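Local coordinates for VP5 (Halorubrum pleomorphic virus 6, PDB 6QGL), which is an envelope protein of a pleomorphic virus of haloarchaea and probably drives fusion of the viral membrane with that of its host cell, at residues S146-F151 and N219-T224; V45-L50 and A141-S146. All blocks are in the same frame, centred on the assembly; numbering follows the deposited sequence.

Contact 1. Residues S146-F151 and N219-T224; sequences SYITDF and NTVDGT
The carboxamide of Asn219 reaches across to the backbone of 148-150 and is gripped at both ends. Asn219 ND2 donates to Ile148 O (3.0 Å) along a nearly straight N-H path of 167°, with the acceptor lying in the amide plane. Asn219 OD1 in turn accepts from Asp150 N (3.0 Å), which approaches in its carbonyl plane. Two such bonds fix the amide's rotation, and its plane lies only 3° from that of the Phe151 ring, on which it stacks; Asn219 OD1 sits over one face toward the rim, 3.9 Å from Phe151 CE1. A backbone bond follows, from Thr220 N to Asp150 O (3.1 Å). One water joins Asp150 O to Thr220 OG1, and a second donates to both Asp150 OD2 and Thr220 O; Asp150 OD1 accepts from Gly152 N.

With CG trans to the backbone N (chi1 -175°), the Tyr147 ring reaches Val221 and Asp222. It crosses Val221 at about a right angle, Tyr147 CE2 lying 4.1 Å from Val221 CG1, while Tyr147 OH comes 3.5 Å from Asp222 CB. Val221 CG2 lies by the Ile148 carbonyl that Asn219 ND2 also binds.

Residues 221-224 make a type I' turn joining strands 219-221 and 224-226, a beta hairpin laid against the chain leaving helix 145-148. Helix 97-140 touches Ile148 and Asn219, helix 43-66 meets Tyr147 and Val221, and His188 of strand 180-189 stacks on Phe151.

Contact 2. Residues V45-L50 and A141-S146; sequences VLRNQL and ADVGLS
Val143 points its branched end at helix 43-66 and meets two consecutive residues there, Leu46 and Arg47, each with a different methyl. Val143 CG2 packs on Leu46 CD2 at 3.6 Å, the closest approach between the segments, and the two side chains cross at a slant. Val143 CG1 turns to the aliphatic base of Arg47, 4.0 Å from Arg47 CG. With CG1 trans to the backbone N, chi1 of -179° sets which methyl goes where, CG2 to Leu46 and CG1 to Arg47.

Leu46 faces the loop, and its CD2 touches both Val143 and Asp142, with OD1 of Asp142 4.1 Å from Leu46 CD2. Arg47 passes Val143 at a slant and bends at chi3 (-72°), bringing its guanidinium back toward the loop. Arg47 NH1 comes 4.1 Å from Asp142 O, which lies near the guanidinium plane at its edge, too far for a bond. The Asp142 carboxylate is more distant still, Asp142 OD1 being 6.4 Å from Arg47 NH1, so any attraction between these charges is probably weak; Arg47 NH2 instead forms a salt bridge with Asp44 on the same helix.

Ala141, with positive phi, ends the run of helix 97-140, and Leu46 also touches Thr136 and His140 near that end. This is the packing of a helix against the connection that follows a neighbouring antiparallel helix, a small apolar contact at one end of a helical bundle in the N-terminal part of the envelope protein.

Overall arrangement
Contacts 1 and 2 lie in series along the chain: 141-146 leads directly into 146-151, Ser146 belongs to both, and each uses helix 145-148. Their centres are about 11 Å apart, and they touch through helix 43-66. Tyr147 OH is 2.7 Å from Arg47 O, a weak hydrogen bond, while Leu50 CB packs against Ile148 CD1 (4.0 Å) and Tyr147 CE2 (4.1 Å). Helix 43-66 therefore meets the loop after helix 97-140, the short helix and, through Ser51 and Val54, the hairpin turn. Contact 2 is chiefly apolar, whereas contact 1 relies on hydrogen bonds and bridging waters.

Contact 1. Residues S146-F151 and N219-T224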
loop_
_atom_site.group_PDB
_atom_site.type_symbol
_atom_site.label_atom_id
_atom_site.label_comp_id
_atom_site.label_asym_id
_atom_site.label_seq_id
_atom_site.Cartn_x
_atom_site.Cartn_y
_atom_site.Cartn_z
ATOM N N SER A 146 -21.784 -14.744 12.542
ATOM C CA SER A 146 -22.302 -13.515 11.936
ATOM C C SER A 146 -21.361 -12.329 12.180
ATOM O O SER A 146 -21.428 -11.339 11.451
ATOM C CB SER A 146 -23.694 -13.201 12.474
ATOM O OG SER A 146 -23.669 -12.960 13.871
ATOM N N TYR A 147 -20.483 -12.432 13.194
ATOM C CA TYR A 147 -19.524 -11.379 13.498
ATOM C C TYR A 147 -18.333 -11.373 12.530
ATOM O O TYR A 147 -17.906 -10.296 12.105
ATOM C CB TYR A 147 -19.034 -11.452 14.962
ATOM C CG TYR A 147 -18.121 -10.296 15.315
ATOM C CD1 TYR A 147 -18.643 -9.059 15.685
ATOM C CD2 TYR A 147 -16.738 -10.406 15.181
ATOM C CE1 TYR A 147 -17.812 -7.970 15.941
ATOM C CE2 TYR A 147 -15.898 -9.324 15.428
ATOM C CZ TYR A 147 -16.439 -8.110 15.819
ATOM O OH TYR A 147 -15.620 -7.044 16.088
ATOM N N ILE A 148 -17.777 -12.564 12.224
ATOM C CA ILE A 148 -16.573 -12.738 11.406
ATOM C C ILE A 148 -16.863 -13.069 9.917
ATOM O O ILE A 148 -16.049 -12.726 9.058
ATOM C CB ILE A 148 -15.630 -13.780 12.091
ATOM C CG1 ILE A 148 -14.181 -13.712 11.544
ATOM C CG2 ILE A 148 -16.186 -15.213 12.059
ATOM C CD1 ILE A 148 -13.423 -12.406 11.829
ATOM N N THR A 149 -17.986 -13.740 9.616
ATOM C CA THR A 149 -18.343 -14.063 8.233
ATOM C C THR A 149 -19.725 -13.502 7.923
ATOM O O THR A 149 -20.734 -14.166 8.168
ATOM C CB THR A 149 -18.211 -15.568 7.924
ATOM O OG1 THR A 149 -19.064 -16.315 8.789
ATOM C CG2 THR A 149 -16.779 -16.080 7.996
ATOM N N ASP A 150 -19.768 -12.256 7.426
ATOM C CA ASP A 150 -21.016 -11.594 7.038
ATOM C C ASP A 150 -20.941 -11.226 5.564
ATOM O O ASP A 150 -20.191 -10.325 5.181
ATOM C CB ASP A 150 -21.325 -10.364 7.917
ATOM C CG ASP A 150 -22.633 -9.647 7.602
ATOM O OD1 ASP A 150 -23.377 -10.117 6.706
ATOM O OD2 ASP A 150 -22.916 -8.622 8.253
ATOM N N PHE A 151 -21.716 -11.940 4.742
ATOM C CA PHE A 151 -21.752 -11.733 3.296
ATOM C C PHE A 151 -23.066 -11.085 2.863
ATOM O O PHE A 151 -23.319 -10.944 1.670
ATOM C CB PHE A 151 -21.423 -13.047 2.548
ATOM C CG PHE A 151 -19.991 -13.479 2.812
ATOM C CD1 PHE A 151 -19.640 -14.091 4.012
ATOM C CD2 PHE A 151 -18.974 -13.155 1.921
ATOM C CE1 PHE A 151 -18.313 -14.429 4.288
ATOM C CE2 PHE A 151 -17.647 -13.492 2.197
ATOM C CZ PHE A 151 -17.324 -14.114 3.384
ATOM N N ASN A 219 -16.527 -9.134 2.467
ATOM C CA ASN A 219 -16.883 -9.502 3.836
ATOM C C ASN A 219 -17.030 -8.223 4.669
ATOM O O ASN A 219 -16.295 -7.259 4.442
ATOM C CB ASN A 219 -15.801 -10.401 4.451
ATOM C CG ASN A 219 -16.168 -11.063 5.767
ATOM O OD1 ASN A 219 -17.332 -11.120 6.184
ATOM N ND2 ASN A 219 -15.168 -11.598 6.446
ATOM N N THR A 220 -17.979 -8.215 5.624
ATOM C CA THR A 220 -18.211 -7.078 6.519
ATOM C C THR A 220 -17.968 -7.525 7.962
ATOM O O THR A 220 -18.709 -8.359 8.479
ATOM C CB THR A 220 -19.598 -6.441 6.288
ATOM O OG1 THR A 220 -19.797 -6.212 4.891
ATOM C CG2 THR A 220 -19.770 -5.126 7.042
ATOM N N VAL A 221 -16.897 -7.009 8.588
ATOM C CA VAL A 221 -16.531 -7.331 9.974
ATOM C C VAL A 221 -16.386 -6.019 10.740
ATOM O O VAL A 221 -15.479 -5.236 10.441
ATOM C CB VAL A 221 -15.250 -8.212 10.089
ATOM C CG1 VAL A 221 -14.902 -8.505 11.551
ATOM C CG2 VAL A 221 -15.385 -9.506 9.294
ATOM N N ASP A 222 -17.288 -5.777 11.714
ATOM C CA ASP A 222 -17.325 -4.573 12.550
ATOM C C ASP A 222 -17.318 -3.283 11.691
ATOM O O ASP A 222 -16.468 -2.405 11.867
ATOM C CB ASP A 222 -16.195 -4.610 13.608
ATOM C CG ASP A 222 -16.269 -3.549 14.689
ATOM O OD1 ASP A 222 -17.375 -3.326 15.233
ATOM O OD2 ASP A 222 -15.217 -2.957 15.008
ATOM N N GLY A 223 -18.235 -3.229 10.722
ATOM C CA GLY A 223 -18.395 -2.099 9.810
ATOM C C GLY A 223 -17.361 -1.955 8.706
ATOM O O GLY A 223 -17.534 -1.116 7.817
ATOM N N THR A 224 -16.281 -2.764 8.749
ATOM C CA THR A 224 -15.195 -2.749 7.767
ATOM C C THR A 224 -15.488 -3.735 6.646
ATOM O O THR A 224 -15.703 -4.919 6.912
ATOM C CB THR A 224 -13.847 -3.047 8.457
ATOM O OG1 THR A 224 -13.640 -2.115 9.519
ATOM C CG2 THR A 224 -12.663 -3.012 7.498
HETATM O O HOH W 1 -19.093 -7.795 12.437
HETATM O O HOH W 2 -20.754 -8.400 3.210
HETATM O O HOH W 3 -20.777 -7.935 10.289
#

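Contact 2. Residues V45-L50 and A141-S146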
loop_
_atom_site.group_PDB
_atom_site.type_symbol
_atom_site.label_atom_id
_atom_site.label_comp_id
_atom_site.label_asym_id
_atom_site.label_seq_id
_atom_site.Cartn_x
_atom_site.Cartn_y
_atom_site.Cartn_z
ATOM N N VAL A 45 -13.237 -9.089 24.154
ATOM C CA VAL A 45 -11.815 -9.057 23.788
ATOM C C VAL A 45 -11.580 -9.774 22.457
ATOM O O VAL A 45 -10.845 -9.245 21.616
ATOM C CB VAL A 45 -10.881 -9.528 24.932
ATOM C CG1 VAL A 45 -9.507 -9.962 24.420
ATOM C CG2 VAL A 45 -10.727 -8.414 25.964
ATOM N N LEU A 46 -12.240 -10.931 22.236
ATOM C CA LEU A 46 -12.111 -11.668 20.975
ATOM C C LEU A 46 -12.636 -10.838 19.804
ATOM O O LEU A 46 -11.954 -10.752 18.784
ATOM C CB LEU A 46 -12.777 -13.063 21.023
ATOM C CG LEU A 46 -12.709 -13.905 19.721
ATOM C CD1 LEU A 46 -11.271 -14.219 19.309
ATOM C CD2 LEU A 46 -13.495 -15.181 19.837
ATOM N N ARG A 47 -13.807 -10.184 19.974
ATOM C CA ARG A 47 -14.413 -9.321 18.956
ATOM C C ARG A 47 -13.508 -8.142 18.597
ATOM O O ARG A 47 -13.374 -7.828 17.413
ATOM C CB ARG A 47 -15.806 -8.836 19.382
ATOM C CG ARG A 47 -16.893 -9.889 19.209
ATOM C CD ARG A 47 -18.284 -9.299 19.347
ATOM N NE ARG A 47 -18.608 -8.950 20.728
ATOM C CZ ARG A 47 -19.203 -9.770 21.588
ATOM N NH1 ARG A 47 -19.545 -10.998 21.220
ATOM N NH2 ARG A 47 -19.465 -9.367 22.822
ATOM N N ASN A 48 -12.850 -7.529 19.604
ATOM C CA ASN A 48 -11.924 -6.415 19.381
ATOM C C ASN A 48 -10.673 -6.878 18.643
ATOM O O ASN A 48 -10.250 -6.203 17.706
ATOM C CB ASN A 48 -11.555 -5.715 20.693
ATOM C CG ASN A 48 -12.669 -4.883 21.284
ATOM O OD1 ASN A 48 -13.466 -4.255 20.574
ATOM N ND2 ASN A 48 -12.735 -4.844 22.608
ATOM N N GLN A 49 -10.115 -8.043 19.037
ATOM C CA GLN A 49 -8.930 -8.632 18.410
ATOM C C GLN A 49 -9.194 -9.060 16.968
ATOM O O GLN A 49 -8.317 -8.875 16.121
ATOM C CB GLN A 49 -8.354 -9.781 19.248
ATOM C CG GLN A 49 -7.682 -9.292 20.535
ATOM C CD GLN A 49 -6.980 -10.352 21.353
ATOM O OE1 GLN A 49 -6.892 -11.530 20.987
ATOM N NE2 GLN A 49 -6.441 -9.939 22.491
ATOM N N LEU A 50 -10.406 -9.588 16.676
ATOM C CA LEU A 50 -10.780 -9.989 15.312
ATOM C C LEU A 50 -10.958 -8.765 14.420
ATOM O O LEU A 50 -10.500 -8.779 13.277
ATOM C CB LEU A 50 -12.054 -10.844 15.277
ATOM C CG LEU A 50 -12.013 -12.212 15.945
ATOM C CD1 LEU A 50 -13.402 -12.750 16.103
ATOM C CD2 LEU A 50 -11.135 -13.193 15.186
ATOM N N ALA A 141 -17.022 -20.239 21.013
ATOM C CA ALA A 141 -18.461 -20.478 21.160
ATOM C C ALA A 141 -19.216 -19.371 21.912
ATOM O O ALA A 141 -20.424 -19.489 22.147
ATOM C CB ALA A 141 -18.707 -21.836 21.790
ATOM N N ASP A 142 -18.511 -18.279 22.238
ATOM C CA ASP A 142 -19.057 -17.102 22.912
ATOM C C ASP A 142 -19.291 -15.960 21.899
ATOM O O ASP A 142 -19.867 -14.927 22.251
ATOM C CB ASP A 142 -18.121 -16.664 24.057
ATOM C CG ASP A 142 -16.694 -16.313 23.662
ATOM O OD1 ASP A 142 -16.357 -16.431 22.464
ATOM O OD2 ASP A 142 -15.914 -15.923 24.552
ATOM N N VAL A 143 -18.828 -16.153 20.643
ATOM C CA VAL A 143 -18.961 -15.193 19.536
ATOM C C VAL A 143 -19.650 -15.905 18.366
ATOM O O VAL A 143 -19.319 -17.053 18.066
ATOM C CB VAL A 143 -17.585 -14.583 19.125
ATOM C CG1 VAL A 143 -17.731 -13.566 17.997
ATOM C CG2 VAL A 143 -16.888 -13.940 20.318
ATOM N N GLY A 144 -20.612 -15.234 17.743
ATOM C CA GLY A 144 -21.331 -15.789 16.605
ATOM C C GLY A 144 -20.558 -15.650 15.310
ATOM O O GLY A 144 -19.745 -14.729 15.166
ATOM N N LEU A 145 -20.820 -16.562 14.356
ATOM C CA LEU A 145 -20.203 -16.555 13.029
ATOM C C LEU A 145 -20.592 -15.309 12.249
ATOM O O LEU A 145 -19.809 -14.847 11.418
ATOM C CB LEU A 145 -20.584 -17.807 12.231
ATOM C CG LEU A 145 -19.891 -19.107 12.617
ATOM C CD1 LEU A 145 -20.600 -20.277 12.012
ATOM C CD2 LEU A 145 -18.441 -19.121 12.172
ATOM N N SER A 146 -21.784 -14.744 12.542
ATOM C CA SER A 146 -22.302 -13.515 11.936
ATOM C C SER A 146 -21.361 -12.329 12.180
ATOM O O SER A 146 -21.428 -11.339 11.451
ATOM C CB SER A 146 -23.694 -13.201 12.474
ATOM O OG SER A 146 -23.669 -12.960 13.871
#